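Long-range contacts in lysine-sensitive aspartokinase 3 (Escherichia coli, PDB 2J0W), which catalyses the ATP-dependent phosphorylation of L-aspartate to 4-phospho-L-aspartate, the first step of lysine biosynthesis, under feedback inhibition by lysine: residues A[5-10]-A[31-36]; A[217-222]-A[272-277]. All coordinates share one frame; numbering follows the deposited sequence.

Interaction 1: A[5-10]-A[31-36]. With ADP (adenosine-5'-diphosphate), chain D.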
loop_
_atom_site.group_PDB
_atom_site.type_symbol
_atom_site.label_atom_id
_atom_site.label_comp_id
_atom_site.label_asym_id
_atom_site.label_seq_id
_atom_site.Cartn_x
_atom_site.Cartn_y
_atom_site.Cartn_z
ATOM N N VAL A 5 13.654 -1.691 39.154
ATOM C CA VAL A 5 13.551 -2.604 38.036
ATOM C C VAL A 5 12.254 -3.369 38.202
ATOM O O VAL A 5 11.890 -3.755 39.316
ATOM C CB VAL A 5 14.734 -3.586 37.991
ATOM C CG1 VAL A 5 14.414 -4.765 37.078
ATOM C CG2 VAL A 5 15.966 -2.866 37.486
ATOM N N VAL A 6 11.557 -3.551 37.085
ATOM C CA VAL A 6 10.296 -4.281 37.026
ATOM C C VAL A 6 10.561 -5.618 36.317
ATOM O O VAL A 6 11.108 -5.640 35.209
ATOM C CB VAL A 6 9.248 -3.464 36.239
ATOM C CG1 VAL A 6 7.968 -4.258 36.084
ATOM C CG2 VAL A 6 8.974 -2.150 36.961
ATOM N N SER A 7 10.191 -6.725 36.962
ATOM C CA SER A 7 10.403 -8.070 36.403
ATOM C C SER A 7 9.101 -8.777 36.000
ATOM O O SER A 7 8.103 -8.717 36.724
ATOM C CB SER A 7 11.150 -8.952 37.415
ATOM O OG SER A 7 12.488 -8.519 37.591
ATOM N N LYS A 8 9.113 -9.462 34.860
ATOM C CA LYS A 8 7.916 -10.157 34.403
ATOM C C LYS A 8 8.151 -11.639 34.170
ATOM O O LYS A 8 9.147 -12.040 33.565
ATOM C CB LYS A 8 7.380 -9.503 33.127
ATOM C CG LYS A 8 6.078 -10.101 32.592
ATOM C CD LYS A 8 6.315 -11.303 31.684
ATOM C CE LYS A 8 5.024 -11.686 30.965
ATOM N NZ LYS A 8 5.207 -12.686 29.864
ATOM N N PHE A 9 7.216 -12.449 34.654
ATOM C CA PHE A 9 7.306 -13.896 34.523
ATOM C C PHE A 9 6.080 -14.457 33.829
ATOM O O PHE A 9 4.940 -14.153 34.208
ATOM C CB PHE A 9 7.467 -14.513 35.903
ATOM C CG PHE A 9 8.705 -14.062 36.619
ATOM C CD1 PHE A 9 9.920 -14.713 36.413
ATOM C CD2 PHE A 9 8.657 -12.984 37.503
ATOM C CE1 PHE A 9 11.069 -14.304 37.078
ATOM C CE2 PHE A 9 9.798 -12.563 38.173
ATOM C CZ PHE A 9 11.010 -13.227 37.960
ATOM N N GLY A 10 6.336 -15.271 32.810
ATOM C CA GLY A 10 5.273 -15.871 32.028
ATOM C C GLY A 10 4.779 -17.210 32.541
ATOM O O GLY A 10 5.195 -17.681 33.603
ATOM N N ALA A 31 18.411 -6.609 44.100
ATOM C CA ALA A 31 17.569 -5.926 45.075
ATOM C C ALA A 31 16.812 -4.734 44.501
ATOM O O ALA A 31 15.993 -4.128 45.199
ATOM C CB ALA A 31 18.408 -5.498 46.281
ATOM N N ASN A 32 17.083 -4.394 43.238
ATOM C CA ASN A 32 16.393 -3.281 42.581
ATOM C C ASN A 32 15.014 -3.730 42.087
ATOM O O ASN A 32 14.163 -2.907 41.730
ATOM C CB ASN A 32 17.209 -2.734 41.397
ATOM C CG ASN A 32 18.459 -1.990 41.835
ATOM O OD1 ASN A 32 18.416 -1.117 42.710
ATOM N ND2 ASN A 32 19.580 -2.314 41.202
ATOM N N VAL A 33 14.800 -5.041 42.055
ATOM C CA VAL A 33 13.511 -5.581 41.639
ATOM C C VAL A 33 12.547 -5.299 42.785
ATOM O O VAL A 33 12.624 -5.918 43.850
ATOM C CB VAL A 33 13.587 -7.101 41.405
ATOM C CG1 VAL A 33 12.225 -7.645 40.972
ATOM C CG2 VAL A 33 14.613 -7.412 40.336
ATOM N N ARG A 34 11.650 -4.352 42.553
ATOM C CA ARG A 34 10.679 -3.944 43.552
ATOM C C ARG A 34 9.270 -4.306 43.099
ATOM O O ARG A 34 8.346 -4.403 43.908
ATOM C CB ARG A 34 10.789 -2.440 43.767
ATOM C CG ARG A 34 12.219 -1.990 44.044
ATOM C CD ARG A 34 12.347 -1.437 45.442
ATOM N NE ARG A 34 11.648 -2.274 46.408
ATOM C CZ ARG A 34 11.887 -2.258 47.711
ATOM N NH1 ARG A 34 12.817 -1.450 48.209
ATOM N NH2 ARG A 34 11.194 -3.048 48.517
ATOM N N LEU A 35 9.099 -4.483 41.796
ATOM C CA LEU A 35 7.795 -4.842 41.265
ATOM C C LEU A 35 7.886 -6.086 40.395
ATOM O O LEU A 35 8.711 -6.167 39.478
ATOM C CB LEU A 35 7.213 -3.682 40.451
ATOM C CG LEU A 35 5.811 -3.852 39.851
ATOM C CD1 LEU A 35 4.765 -4.133 40.923
ATOM C CD2 LEU A 35 5.461 -2.587 39.123
ATOM N N VAL A 36 7.043 -7.065 40.693
ATOM C CA VAL A 36 7.037 -8.284 39.910
ATOM C C VAL A 36 5.683 -8.389 39.220
ATOM O O VAL A 36 4.647 -8.033 39.792
ATOM C CB VAL A 36 7.275 -9.529 40.797
ATOM C CG1 VAL A 36 7.332 -10.794 39.935
ATOM C CG2 VAL A 36 8.570 -9.359 41.570
HETATM P PB ADP D . 5.835 -16.043 28.036
HETATM O O1B ADP D . 7.132 -16.016 28.751
HETATM O O2B ADP D . 4.742 -16.681 28.859
HETATM O O3B ADP D . 5.406 -14.613 27.568
HETATM P PA ADP D . 5.479 -16.974 25.304
HETATM O O1A ADP D . 5.163 -18.354 24.859
HETATM O O2A ADP D . 4.355 -15.989 25.246
HETATM O O3A ADP D . 6.055 -16.987 26.770
HETATM O "O5'" ADP D . 6.703 -16.589 24.326
HETATM C "C5'" ADP D . 8.061 -17.131 24.299
HETATM C "C4'" ADP D . 8.224 -17.835 22.964
HETATM O "O4'" ADP D . 8.040 -17.043 21.755
HETATM C "C3'" ADP D . 9.517 -18.554 22.680
HETATM O "O3'" ADP D . 9.481 -19.682 23.584
HETATM C "C2'" ADP D . 9.347 -18.873 21.210
HETATM O "O2'" ADP D . 8.563 -20.038 21.018
HETATM C "C1'" ADP D . 8.655 -17.682 20.651
HETATM N N9 ADP D . 9.504 -16.772 19.744
HETATM C C8 ADP D . 9.048 -16.382 18.535
HETATM N N7 ADP D . 9.863 -15.608 17.848
HETATM C C5 ADP D . 10.917 -15.473 18.666
HETATM C C6 ADP D . 12.150 -14.744 18.479
HETATM N N6 ADP D . 12.432 -14.048 17.433
HETATM N N1 ADP D . 13.050 -14.832 19.557
HETATM C C2 ADP D . 12.783 -15.576 20.719
HETATM N N3 ADP D . 11.619 -16.266 20.890
HETATM C C4 ADP D . 10.737 -16.191 19.864
#

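Interaction 2: A[217-222]-A[272-277]. With ADP (adenosine-5'-diphosphate), chain D.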
loop_
_atom_site.group_PDB
_atom_site.type_symbol
_atom_site.label_atom_id
_atom_site.label_comp_id
_atom_site.label_asym_id
_atom_site.label_seq_id
_atom_site.Cartn_x
_atom_site.Cartn_y
_atom_site.Cartn_z
ATOM N N VAL A 217 13.109 -2.991 32.754
ATOM C CA VAL A 217 12.101 -4.032 32.748
ATOM C C VAL A 217 12.767 -5.338 32.380
ATOM O O VAL A 217 13.545 -5.389 31.420
ATOM C CB VAL A 217 11.055 -3.728 31.684
ATOM C CG1 VAL A 217 10.149 -4.934 31.488
ATOM C CG2 VAL A 217 10.272 -2.498 32.065
ATOM N N ASP A 218 12.483 -6.393 33.131
ATOM C CA ASP A 218 13.057 -7.692 32.805
ATOM C C ASP A 218 11.980 -8.719 32.407
ATOM O O ASP A 218 11.093 -9.056 33.196
ATOM C CB ASP A 218 13.881 -8.247 33.977
ATOM C CG ASP A 218 15.245 -7.585 34.107
ATOM O OD1 ASP A 218 15.878 -7.308 33.065
ATOM O OD2 ASP A 218 15.685 -7.352 35.258
ATOM N N ILE A 219 12.054 -9.207 31.176
ATOM C CA ILE A 219 11.099 -10.195 30.694
ATOM C C ILE A 219 11.700 -11.594 30.842
ATOM O O ILE A 219 12.641 -11.957 30.131
ATOM C CB ILE A 219 10.744 -9.956 29.192
ATOM C CG1 ILE A 219 10.202 -8.540 29.001
ATOM C CG2 ILE A 219 9.707 -10.974 28.715
ATOM C CD1 ILE A 219 9.060 -8.178 29.930
ATOM N N TRP A 220 11.162 -12.381 31.764
ATOM C CA TRP A 220 11.661 -13.733 31.971
ATOM C C TRP A 220 10.760 -14.753 31.283
ATOM O O TRP A 220 9.627 -14.959 31.686
ATOM C CB TRP A 220 11.775 -14.018 33.473
ATOM C CG TRP A 220 12.866 -13.194 34.132
ATOM C CD1 TRP A 220 12.709 -12.080 34.915
ATOM C CD2 TRP A 220 14.278 -13.378 33.979
ATOM N NE1 TRP A 220 13.938 -11.556 35.250
ATOM C CE2 TRP A 220 14.917 -12.336 34.688
ATOM C CE3 TRP A 220 15.068 -14.323 33.304
ATOM C CZ2 TRP A 220 16.308 -12.214 34.744
ATOM C CZ3 TRP A 220 16.450 -14.200 33.360
ATOM C CH2 TRP A 220 17.054 -13.154 34.076
ATOM N N THR A 221 11.272 -15.390 30.238
ATOM C CA THR A 221 10.481 -16.360 29.496
ATOM C C THR A 221 11.076 -17.764 29.513
ATOM O O THR A 221 11.792 -18.114 30.445
ATOM C CB THR A 221 10.274 -15.887 28.038
ATOM O OG1 THR A 221 9.578 -16.894 27.297
ATOM C CG2 THR A 221 11.594 -15.605 27.386
ATOM N N ASP A 222 10.772 -18.563 28.489
ATOM C CA ASP A 222 11.259 -19.937 28.389
ATOM C C ASP A 222 12.312 -20.082 27.282
ATOM O O ASP A 222 12.551 -21.175 26.756
ATOM C CB ASP A 222 10.083 -20.883 28.122
ATOM C CG ASP A 222 9.499 -20.723 26.728
ATOM O OD1 ASP A 222 9.919 -19.800 26.005
ATOM O OD2 ASP A 222 8.618 -21.522 26.347
ATOM N N ILE A 272 12.988 3.134 28.481
ATOM C CA ILE A 272 13.226 2.121 29.507
ATOM C C ILE A 272 13.660 0.814 28.861
ATOM O O ILE A 272 12.846 0.006 28.411
ATOM C CB ILE A 272 11.971 1.880 30.360
ATOM C CG1 ILE A 272 11.572 3.178 31.089
ATOM C CG2 ILE A 272 12.245 0.774 31.377
ATOM C CD1 ILE A 272 10.287 3.082 31.917
ATOM N N PRO A 273 14.976 0.585 28.816
ATOM C CA PRO A 273 15.509 -0.638 28.209
ATOM C C PRO A 273 14.811 -1.871 28.782
ATOM O O PRO A 273 14.398 -1.871 29.938
ATOM C CB PRO A 273 16.999 -0.566 28.549
ATOM C CG PRO A 273 17.000 0.130 29.862
ATOM C CD PRO A 273 15.995 1.243 29.651
ATOM N N VAL A 274 14.695 -2.915 27.966
ATOM C CA VAL A 274 14.017 -4.152 28.353
ATOM C C VAL A 274 14.935 -5.349 28.158
ATOM O O VAL A 274 15.557 -5.492 27.107
ATOM C CB VAL A 274 12.724 -4.345 27.482
ATOM C CG1 VAL A 274 12.110 -5.714 27.713
ATOM C CG2 VAL A 274 11.706 -3.258 27.810
ATOM N N PHE A 275 15.020 -6.199 29.180
ATOM C CA PHE A 275 15.851 -7.388 29.108
ATOM C C PHE A 275 15.030 -8.670 28.904
ATOM O O PHE A 275 13.968 -8.839 29.512
ATOM C CB PHE A 275 16.686 -7.542 30.369
ATOM C CG PHE A 275 17.473 -8.805 30.385
ATOM C CD1 PHE A 275 18.548 -8.962 29.525
ATOM C CD2 PHE A 275 17.091 -9.868 31.191
ATOM C CE1 PHE A 275 19.237 -10.157 29.459
ATOM C CE2 PHE A 275 17.772 -11.077 31.134
ATOM C CZ PHE A 275 18.851 -11.224 30.263
ATOM N N VAL A 276 15.538 -9.587 28.081
ATOM C CA VAL A 276 14.813 -10.820 27.787
ATOM C C VAL A 276 15.642 -12.088 27.993
ATOM O O VAL A 276 16.563 -12.361 27.223
ATOM C CB VAL A 276 14.270 -10.829 26.300
ATOM C CG1 VAL A 276 13.369 -12.051 26.064
ATOM C CG2 VAL A 276 13.499 -9.548 25.998
ATOM N N GLY A 277 15.285 -12.879 29.009
ATOM C CA GLY A 277 16.011 -14.107 29.279
ATOM C C GLY A 277 15.150 -15.249 29.785
ATOM O O GLY A 277 13.975 -15.059 30.124
HETATM P PB ADP D . 5.835 -16.043 28.036
HETATM O O1B ADP D . 7.132 -16.016 28.751
HETATM O O2B ADP D . 4.742 -16.681 28.859
HETATM O O3B ADP D . 5.406 -14.613 27.568
HETATM P PA ADP D . 5.479 -16.974 25.304
HETATM O O1A ADP D . 5.163 -18.354 24.859
HETATM O O2A ADP D . 4.355 -15.989 25.246
HETATM O O3A ADP D . 6.055 -16.987 26.770
HETATM O "O5'" ADP D . 6.703 -16.589 24.326
HETATM C "C5'" ADP D . 8.061 -17.131 24.299
HETATM C "C4'" ADP D . 8.224 -17.835 22.964
HETATM O "O4'" ADP D . 8.040 -17.043 21.755
HETATM C "C3'" ADP D . 9.517 -18.554 22.680
HETATM O "O3'" ADP D . 9.481 -19.682 23.584
HETATM C "C2'" ADP D . 9.347 -18.873 21.210
HETATM O "O2'" ADP D . 8.563 -20.038 21.018
HETATM C "C1'" ADP D . 8.655 -17.682 20.651
HETATM N N9 ADP D . 9.504 -16.772 19.744
HETATM C C8 ADP D . 9.048 -16.382 18.535
HETATM N N7 ADP D . 9.863 -15.608 17.848
HETATM C C5 ADP D . 10.917 -15.473 18.666
HETATM C C6 ADP D . 12.150 -14.744 18.479
HETATM N N6 ADP D . 12.432 -14.048 17.433
HETATM N N1 ADP D . 13.050 -14.832 19.557
HETATM C C2 ADP D . 12.783 -15.576 20.719
HETATM N N3 ADP D . 11.619 -16.266 20.890
HETATM C C4 ADP D . 10.737 -16.191 19.864
#

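Interaction 1: A[5-10]-A[31-36]
Val5 to Phe9 and Val33 to Val36 form the parallel strand pair of a beta-alpha-beta unit whose first strand runs straight into the nucleotide-phosphate site. The pairing starts where Val5 N donates to Asn32 O at 2.9 Å, approaching from above the carbonyl plane, and Val5 O then takes a weak bond from Arg34 N. A beta bulge follows: Val5 pairs with Val33 but Val6 with Leu35, which leaves Arg34 as the extra residue. Beyond it the ladder is regular again, and Ser7 N meets Leu35 O nearly head-on at 3.0 Å.

On the face lined by Val5, Ser7, Val33 and Val36, Ser7 OG lies against both methyls of Val33, the nearer being CG1 at 3.5 Å. Phe9 leans toward the second strand with CG beside its backbone N (chi1 -61°), and its CD2–CE2 edge receives Val36 CG1, which comes to 3.5 Å from CE2 near the ring plane. Val27 of helix 17-27, the connection of the unit, packs on Phe9, Val33 and Val36. On the opposite face Val6 and Leu35 lie side by side, CG2 to CD2 4.1 Å, packed against helix 200-211.

Near the end of the strand Lys8 reaches ADP, NZ lying 3.0 Å from O3B, and also forms a salt bridge with Asp202. Gly10 CA sits 3.3 Å from ADP O2B, where a CB would collide with the phosphate. A first strand delivering a lysine and a glycine-rich turn to the nucleotide phosphates is a hallmark of the amino acid kinase fold.

Interaction 2: A[217-222]-A[272-277]
Thr221 and Gly277 meet where the two strands reach the nucleotide: Thr221 N donates to Gly277 O at 2.7 Å, while Thr221 OG1 donates to ADP O1B at 3.0 Å. With OG1 anti to the backbone N (chi1 176°), the hydroxyl is turned to the phosphate and CG2 is left to touch Val276 CG1. Next in the chain, Asp222 OD1 accepts a very short bond of 2.5 Å from ADP O3', and its OD2 is in a salt bridge with Arg232.

Behind this first shell stands an unbroken parallel ladder. Val217 N, Ile219 N and Thr221 N donate to Pro273, Phe275 and Gly277, and Phe275 N and Gly277 N return bonds to Val217 O and Ile219 O; the bond from Ile219 N to Phe275 O is 2.6 Å long.

On one face of the sheet Phe275 turns its edge to the six-membered ring of Trp220 in a T-shaped stack, with centroids 5.5 Å apart and planes at 65°. Phe275 CE2 is 3.7 Å from Trp220 CH2. The same indole also packs against Gly277, CE3 meeting the carbonyl O obliquely, where a CB would press on CZ3, and it stacks with Phe9 as well. With an alanine here in place of Trp220, the Phe275 edge and the Phe9 ring would probably both lose their aromatic partner, and a gap would open beside Gly277.

The other face is aliphatic. Ile219 CG1 meets Val274 CG1 at 3.6 Å, and Val217 and Ile272 cross at about a right angle, both touching Ala209 of helix 200-211. Nucleotide contacts gathered at the C-terminal ends of parallel strands, as here, are characteristic of the amino acid kinase fold.

In the fold
From the N terminus, interaction 1 closes first: the chain leaves strand 5-9, passes through helix 17-27 and returns on strand 33-38, a loop of 20 residues. Interaction 2 opens only at residue 217 and closes a longer excursion of 49 residues, which carries helices 245-253 and 264-270 and strands 226-227 and 239-244 toward one edge of the sheet. The two loops are in series, neither nested nor crossed. Their inner strands, 5-9 and 216-221, are neighbours, probably hydrogen-bonded through Val6 O and Asp218 N, so the four strands run 33-38, 5-9, 216-221, 274-278 across one sheet. Both contacts deliver residues to the same ADP.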